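Local atomic coordinates of nitrate reductase (Ulva prolifera, PDB entry 5YLY), a protein that carries FAD in its cytochrome b5 reductase domain and probably uses electrons from NADH to reduce nitrate to nitrite, the first step of nitrate assimilation. Residues A[275-278]-A[279-282]; A[282-285]-A[286-289]. All blocks are in the same frame, centred on the assembly; numbering follows the deposited sequence.

Contact 1: A[275-278]-A[279-282]; sequences HPNL and EKMG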
ATOM      1  N   HIS A 275      -7.951  12.625   8.821  1.00 39.04           N
ATOM      2  CA  HIS A 275      -7.961  14.024   8.391  1.00 41.19           C
ATOM      3  C   HIS A 275      -8.236  15.010   9.523  1.00 44.52           C
ATOM      4  O   HIS A 275      -7.519  16.007   9.596  1.00 43.77           O
ATOM      5  CB  HIS A 275      -8.912  14.262   7.208  1.00 44.05           C
ATOM      6  CG  HIS A 275      -8.375  13.721   5.920  1.00 45.78           C
ATOM      7  ND1 HIS A 275      -7.298  14.301   5.293  1.00 46.64           N
ATOM      8  CD2 HIS A 275      -8.798  12.675   5.182  1.00 47.37           C
ATOM      9  CE1 HIS A 275      -7.089  13.581   4.204  1.00 45.08           C
ATOM     10  NE2 HIS A 275      -7.973  12.596   4.094  1.00 45.48           N
ATOM     11  N   PRO A 276      -9.223  14.781  10.428  1.00 40.60           N
ATOM     12  CA  PRO A 276      -9.440  15.749  11.515  1.00 42.62           C
ATOM     13  C   PRO A 276      -8.197  15.992  12.383  1.00 45.54           C
ATOM     14  O   PRO A 276      -7.899  17.135  12.744  1.00 45.87           O
ATOM     15  CB  PRO A 276     -10.597  15.128  12.306  1.00 45.19           C
ATOM     16  CG  PRO A 276     -11.320  14.283  11.316  1.00 47.87           C
ATOM     17  CD  PRO A 276     -10.208  13.678  10.506  1.00 41.45           C
ATOM     18  N   ASN A 277      -7.474  14.915  12.695  1.00 42.01           N
ATOM     19  CA  ASN A 277      -6.271  14.938  13.523  1.00 41.69           C
ATOM     20  C   ASN A 277      -5.057  15.506  12.782  1.00 43.37           C
ATOM     21  O   ASN A 277      -4.293  16.266  13.379  1.00 41.22           O
ATOM     22  CB  ASN A 277      -6.028  13.551  14.123  1.00 44.05           C
ATOM     23  CG  ASN A 277      -7.091  13.231  15.160  1.00 50.24           C
ATOM     24  OD1 ASN A 277      -7.382  14.040  16.041  1.00 42.14           O
ATOM     25  ND2 ASN A 277      -7.779  12.109  15.018  1.00 44.20           N
ATOM     26  N   LEU A 278      -4.891  15.189  11.474  1.00 39.56           N
ATOM     27  CA  LEU A 278      -3.800  15.778  10.681  1.00 37.90           C
ATOM     28  C   LEU A 278      -4.051  17.291  10.527  1.00 43.25           C
ATOM     29  O   LEU A 278      -3.107  18.088  10.605  1.00 42.33           O
ATOM     30  CB  LEU A 278      -3.682  15.124   9.299  1.00 35.98           C
ATOM     31  CG  LEU A 278      -3.238  13.667   9.276  1.00 38.21           C
ATOM     32  CD1 LEU A 278      -3.492  13.052   7.916  1.00 38.62           C
ATOM     33  CD2 LEU A 278      -1.750  13.521   9.617  1.00 37.81           C
ATOM     34  N   GLU A 279      -5.325  17.688  10.334  1.00 42.40           N
ATOM     35  CA  GLU A 279      -5.706  19.092  10.205  1.00 45.72           C
ATOM     36  C   GLU A 279      -5.296  19.865  11.476  1.00 51.57           C
ATOM     37  O   GLU A 279      -4.788  20.989  11.382  1.00 52.88           O
ATOM     38  CB  GLU A 279      -7.211  19.227   9.946  1.00 49.80           C
ATOM     39  CG  GLU A 279      -7.575  20.369   9.002  1.00 71.32           C
ATOM     40  CD  GLU A 279      -7.621  20.035   7.517  1.00 98.84           C
ATOM     41  OE1 GLU A 279      -8.054  20.909   6.731  1.00100.42           O
ATOM     42  OE2 GLU A 279      -7.235  18.906   7.137  1.00 89.43           O
ATOM     43  N   LYS A 280      -5.437  19.215  12.654  1.00 46.90           N
ATOM     44  CA  LYS A 280      -5.030  19.787  13.940  1.00 47.69           C
ATOM     45  C   LYS A 280      -3.504  19.877  14.039  1.00 51.89           C
ATOM     46  O   LYS A 280      -2.998  20.774  14.722  1.00 53.85           O
ATOM     47  CB  LYS A 280      -5.610  18.972  15.097  1.00 49.94           C
ATOM     48  CG  LYS A 280      -7.082  19.273  15.352  1.00 52.87           C
ATOM     49  CD  LYS A 280      -7.661  18.330  16.377  1.00 60.24           C
ATOM     50  CE  LYS A 280      -9.082  18.688  16.726  1.00 65.98           C
ATOM     51  NZ  LYS A 280      -9.681  17.661  17.618  1.00 70.70           N
ATOM     52  N   MET A 281      -2.773  18.980  13.321  1.00 45.23           N
ATOM     53  CA  MET A 281      -1.300  18.982  13.303  1.00 42.39           C
ATOM     54  C   MET A 281      -0.701  19.929  12.250  1.00 47.87           C
ATOM     55  O   MET A 281       0.526  19.945  12.059  1.00 47.20           O
ATOM     56  CB  MET A 281      -0.750  17.566  13.161  1.00 41.27           C
ATOM     57  CG  MET A 281      -0.924  16.758  14.417  1.00 43.79           C
ATOM     58  SD  MET A 281      -0.447  15.035  14.147  1.00 42.70           S
ATOM     59  CE  MET A 281       1.338  15.168  14.274  1.00 37.83           C
ATOM     60  N   GLY A 282      -1.569  20.695  11.581  1.00 46.01           N
ATOM     61  CA  GLY A 282      -1.179  21.683  10.576  1.00 46.59           C
ATOM     62  C   GLY A 282      -1.344  21.295   9.119  1.00 48.09           C
ATOM     63  O   GLY A 282      -1.022  22.095   8.240  1.00 48.14           O
TER
HETATM   64  O   HOH W   1      -5.891  16.187   6.891  1.00 42.95           O
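His275 and Glu279 meet on one flank of the last turns of helix 267-280, through backbone and water. Glu279 N donates to His275 O at 2.9 Å with an N-H...O angle of 159°, a regular i to i+4 bond. A water at the edge of the imidazole, in its plane, lies 2.8 Å from His275 ND1 and gives hydrogen bonds to His275 O and Glu279 OE2. The carboxylate is brought to this water by the bend of its chain at chi2 (90°). Its OE2 also takes a weak bond from Lys285 N, and His275 NE2 is hydrogen-bonded to Glu291 OE2, so both side chains have partners beyond the helix. Pro276 O receives Lys280 N at 3.2 Å, bent to 143° at the hydrogen; the extended lysine chain starts alongside the same oxygen, with Lys280 CG 3.5 Å from Pro276 O. Asn277 turns its amide back along the helix to Ala273 O, while Asn277 O accepts a weak bond from Met281 N (3.1 Å). Leu278 O takes a second weak bond from Met281 N, at 2.9 Å, and Met281 CB lies 3.5 Å from this oxygen. Sharing one N-H between the i-4 and i-3 carbonyls shows the last turn tightening before Gly282 ends it at positive phi in a Schellman motif, its N hydrogen-bonded to Glu279 O at 3.2 Å. Leu278 packs on Ser261 and Leu263 of strand 259-264 and on Ser289 at the start of strand 289-291, whereas Asn277, Lys280 and Met281 border helix 245-251.

Contact 2: A[282-285]-A[286-289]; sequences GFEK and GVTS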
ATOM      1  N   GLY A 282      -1.569  20.695  11.581  1.00 46.01           N
ATOM      2  CA  GLY A 282      -1.179  21.683  10.576  1.00 46.59           C
ATOM      3  C   GLY A 282      -1.344  21.295   9.119  1.00 48.09           C
ATOM      4  O   GLY A 282      -1.022  22.095   8.240  1.00 48.14           O
ATOM      5  N   PHE A 283      -1.790  20.067   8.838  1.00 42.25           N
ATOM      6  CA  PHE A 283      -1.961  19.616   7.460  1.00 40.05           C
ATOM      7  C   PHE A 283      -3.253  20.143   6.831  1.00 49.87           C
ATOM      8  O   PHE A 283      -4.141  20.623   7.536  1.00 50.29           O
ATOM      9  CB  PHE A 283      -1.827  18.081   7.348  1.00 38.03           C
ATOM     10  CG  PHE A 283      -0.447  17.614   7.749  1.00 36.38           C
ATOM     11  CD1 PHE A 283       0.594  17.590   6.826  1.00 36.98           C
ATOM     12  CD2 PHE A 283      -0.186  17.201   9.054  1.00 36.97           C
ATOM     13  CE1 PHE A 283       1.876  17.177   7.200  1.00 36.26           C
ATOM     14  CE2 PHE A 283       1.090  16.776   9.425  1.00 38.00           C
ATOM     15  CZ  PHE A 283       2.117  16.772   8.493  1.00 34.99           C
ATOM     16  N   GLU A 284      -3.326  20.092   5.492  1.00 50.30           N
ATOM     17  CA  GLU A 284      -4.446  20.591   4.700  1.00 52.88           C
ATOM     18  C   GLU A 284      -4.882  19.504   3.708  1.00 57.28           C
ATOM     19  O   GLU A 284      -4.100  19.115   2.837  1.00 56.11           O
ATOM     20  CB  GLU A 284      -3.992  21.859   3.959  1.00 55.32           C
ATOM     21  CG  GLU A 284      -5.104  22.737   3.421  1.00 67.03           C
ATOM     22  CD  GLU A 284      -4.620  23.932   2.615  1.00 91.11           C
ATOM     23  OE1 GLU A 284      -3.406  24.243   2.666  1.00 80.13           O
ATOM     24  OE2 GLU A 284      -5.451  24.531   1.896  1.00 90.23           O
ATOM     25  N   LYS A 285      -6.129  19.018   3.851  1.00 55.79           N
ATOM     26  CA  LYS A 285      -6.711  17.992   2.985  1.00 55.27           C
ATOM     27  C   LYS A 285      -6.619  18.377   1.504  1.00 59.03           C
ATOM     28  O   LYS A 285      -6.997  19.485   1.136  1.00 58.67           O
ATOM     29  CB  LYS A 285      -8.169  17.691   3.379  1.00 60.54           C
ATOM     30  CG  LYS A 285      -8.671  16.373   2.783  1.00 75.52           C
ATOM     31  CD  LYS A 285     -10.174  16.222   2.832  1.00 90.48           C
ATOM     32  CE  LYS A 285     -10.604  15.004   2.046  1.00104.36           C
ATOM     33  NZ  LYS A 285     -12.080  14.933   1.885  1.00115.56           N
ATOM     34  N   GLY A 286      -6.057  17.474   0.700  1.00 54.83           N
ATOM     35  CA  GLY A 286      -5.888  17.641  -0.738  1.00 54.52           C
ATOM     36  C   GLY A 286      -4.665  18.412  -1.177  1.00 59.20           C
ATOM     37  O   GLY A 286      -4.361  18.435  -2.372  1.00 60.50           O
ATOM     38  N   VAL A 287      -3.971  19.084  -0.236  1.00 55.21           N
ATOM     39  CA  VAL A 287      -2.782  19.875  -0.555  1.00 54.62           C
ATOM     40  C   VAL A 287      -1.558  19.264   0.169  1.00 55.12           C
ATOM     41  O   VAL A 287      -0.604  18.869  -0.507  1.00 53.84           O
ATOM     42  CB  VAL A 287      -2.971  21.420  -0.380  1.00 61.17           C
ATOM     43  CG1 VAL A 287      -4.390  21.803   0.020  1.00 63.06           C
ATOM     44  CG2 VAL A 287      -1.898  22.120   0.449  1.00 60.86           C
ATOM     45  N   THR A 288      -1.604  19.135   1.510  1.00 49.78           N
ATOM     46  CA  THR A 288      -0.479  18.532   2.256  1.00 46.40           C
ATOM     47  C   THR A 288      -0.857  17.180   2.876  1.00 46.57           C
ATOM     48  O   THR A 288       0.002  16.506   3.442  1.00 44.57           O
ATOM     49  CB  THR A 288       0.147  19.484   3.273  1.00 50.87           C
ATOM     50  OG1 THR A 288      -0.834  19.889   4.221  1.00 49.25           O
ATOM     51  CG2 THR A 288       0.820  20.686   2.624  1.00 49.95           C
ATOM     52  N   SER A 289      -2.135  16.796   2.773  1.00 43.54           N
ATOM     53  CA  SER A 289      -2.691  15.506   3.201  1.00 42.80           C
ATOM     54  C   SER A 289      -3.294  14.921   1.924  1.00 46.28           C
ATOM     55  O   SER A 289      -4.329  15.416   1.454  1.00 49.24           O
ATOM     56  CB  SER A 289      -3.772  15.704   4.263  1.00 49.99           C
ATOM     57  OG  SER A 289      -3.256  15.789   5.579  1.00 56.28           O
TER
HETATM   58  O   HOH W   2      -0.340  22.225   5.508  1.00 46.94           O
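Glu284 and Thr288 are tied twice: Glu284 N donates to Thr288 OG1 at 2.8 Å, and Thr288 N returns a bond of equal length to Glu284 O, lying in the carbonyl plane. With chi1 at 60°, Thr288 OG1 reaches back to Glu284 N, and a water links it to Gly282 O. The Glu284 side chain then runs out, extended, across Val287. Its CB lies 3.7 Å from Thr288 OG1, its CG 3.6 Å from Val287 CG1, and its CD closer still to that methyl. At the tip the two oxygens divide the valine, Glu284 OE1 lying 3.4 Å from Val287 CG2 and Glu284 OE2 3.5 Å from Val287 CG1. These are van der Waals contacts of a carboxylate with methyls. At the backbone, Glu284 O is gripped by three successive N-H groups, of Val287, Thr288 and Ser289; those of Val287 and Ser289 approach from opposite sides of the carbonyl plane. Phe283 CB packs 3.2 Å from Ser289 OG on the buried side. The Val287 N to Glu284 O bond, with Lys285 at phi/psi -54°/127° and Gly286 at positive phi, defines a type II beta turn, leading into strand 289-291 at the edge of the parallel sheet of the NAD-binding domain.

Both contacts belong to one beta-alpha-beta unit: contact 1 ends helix 267-280, and contact 2 carries the chain into strand 289-291. They share Gly282, and Leu278 O probably accepts a bond from Phe283 N at 3.0 Å, which would complete the Schellman pattern. Each is partly buried, with Leu278 and Met281 covered in the first and Phe283 and Ser289 in the second, while Lys280 and Glu284 lie at the surface. In contact 1 the bonds are spread over successive carbonyls and weaken toward the helix end; in contact 2 they converge on one carbonyl, and a threonine hydroxyl adds a side-chain bond. The sites also touch through His275 CE1 and Lys285 CG, 3.5 Å apart.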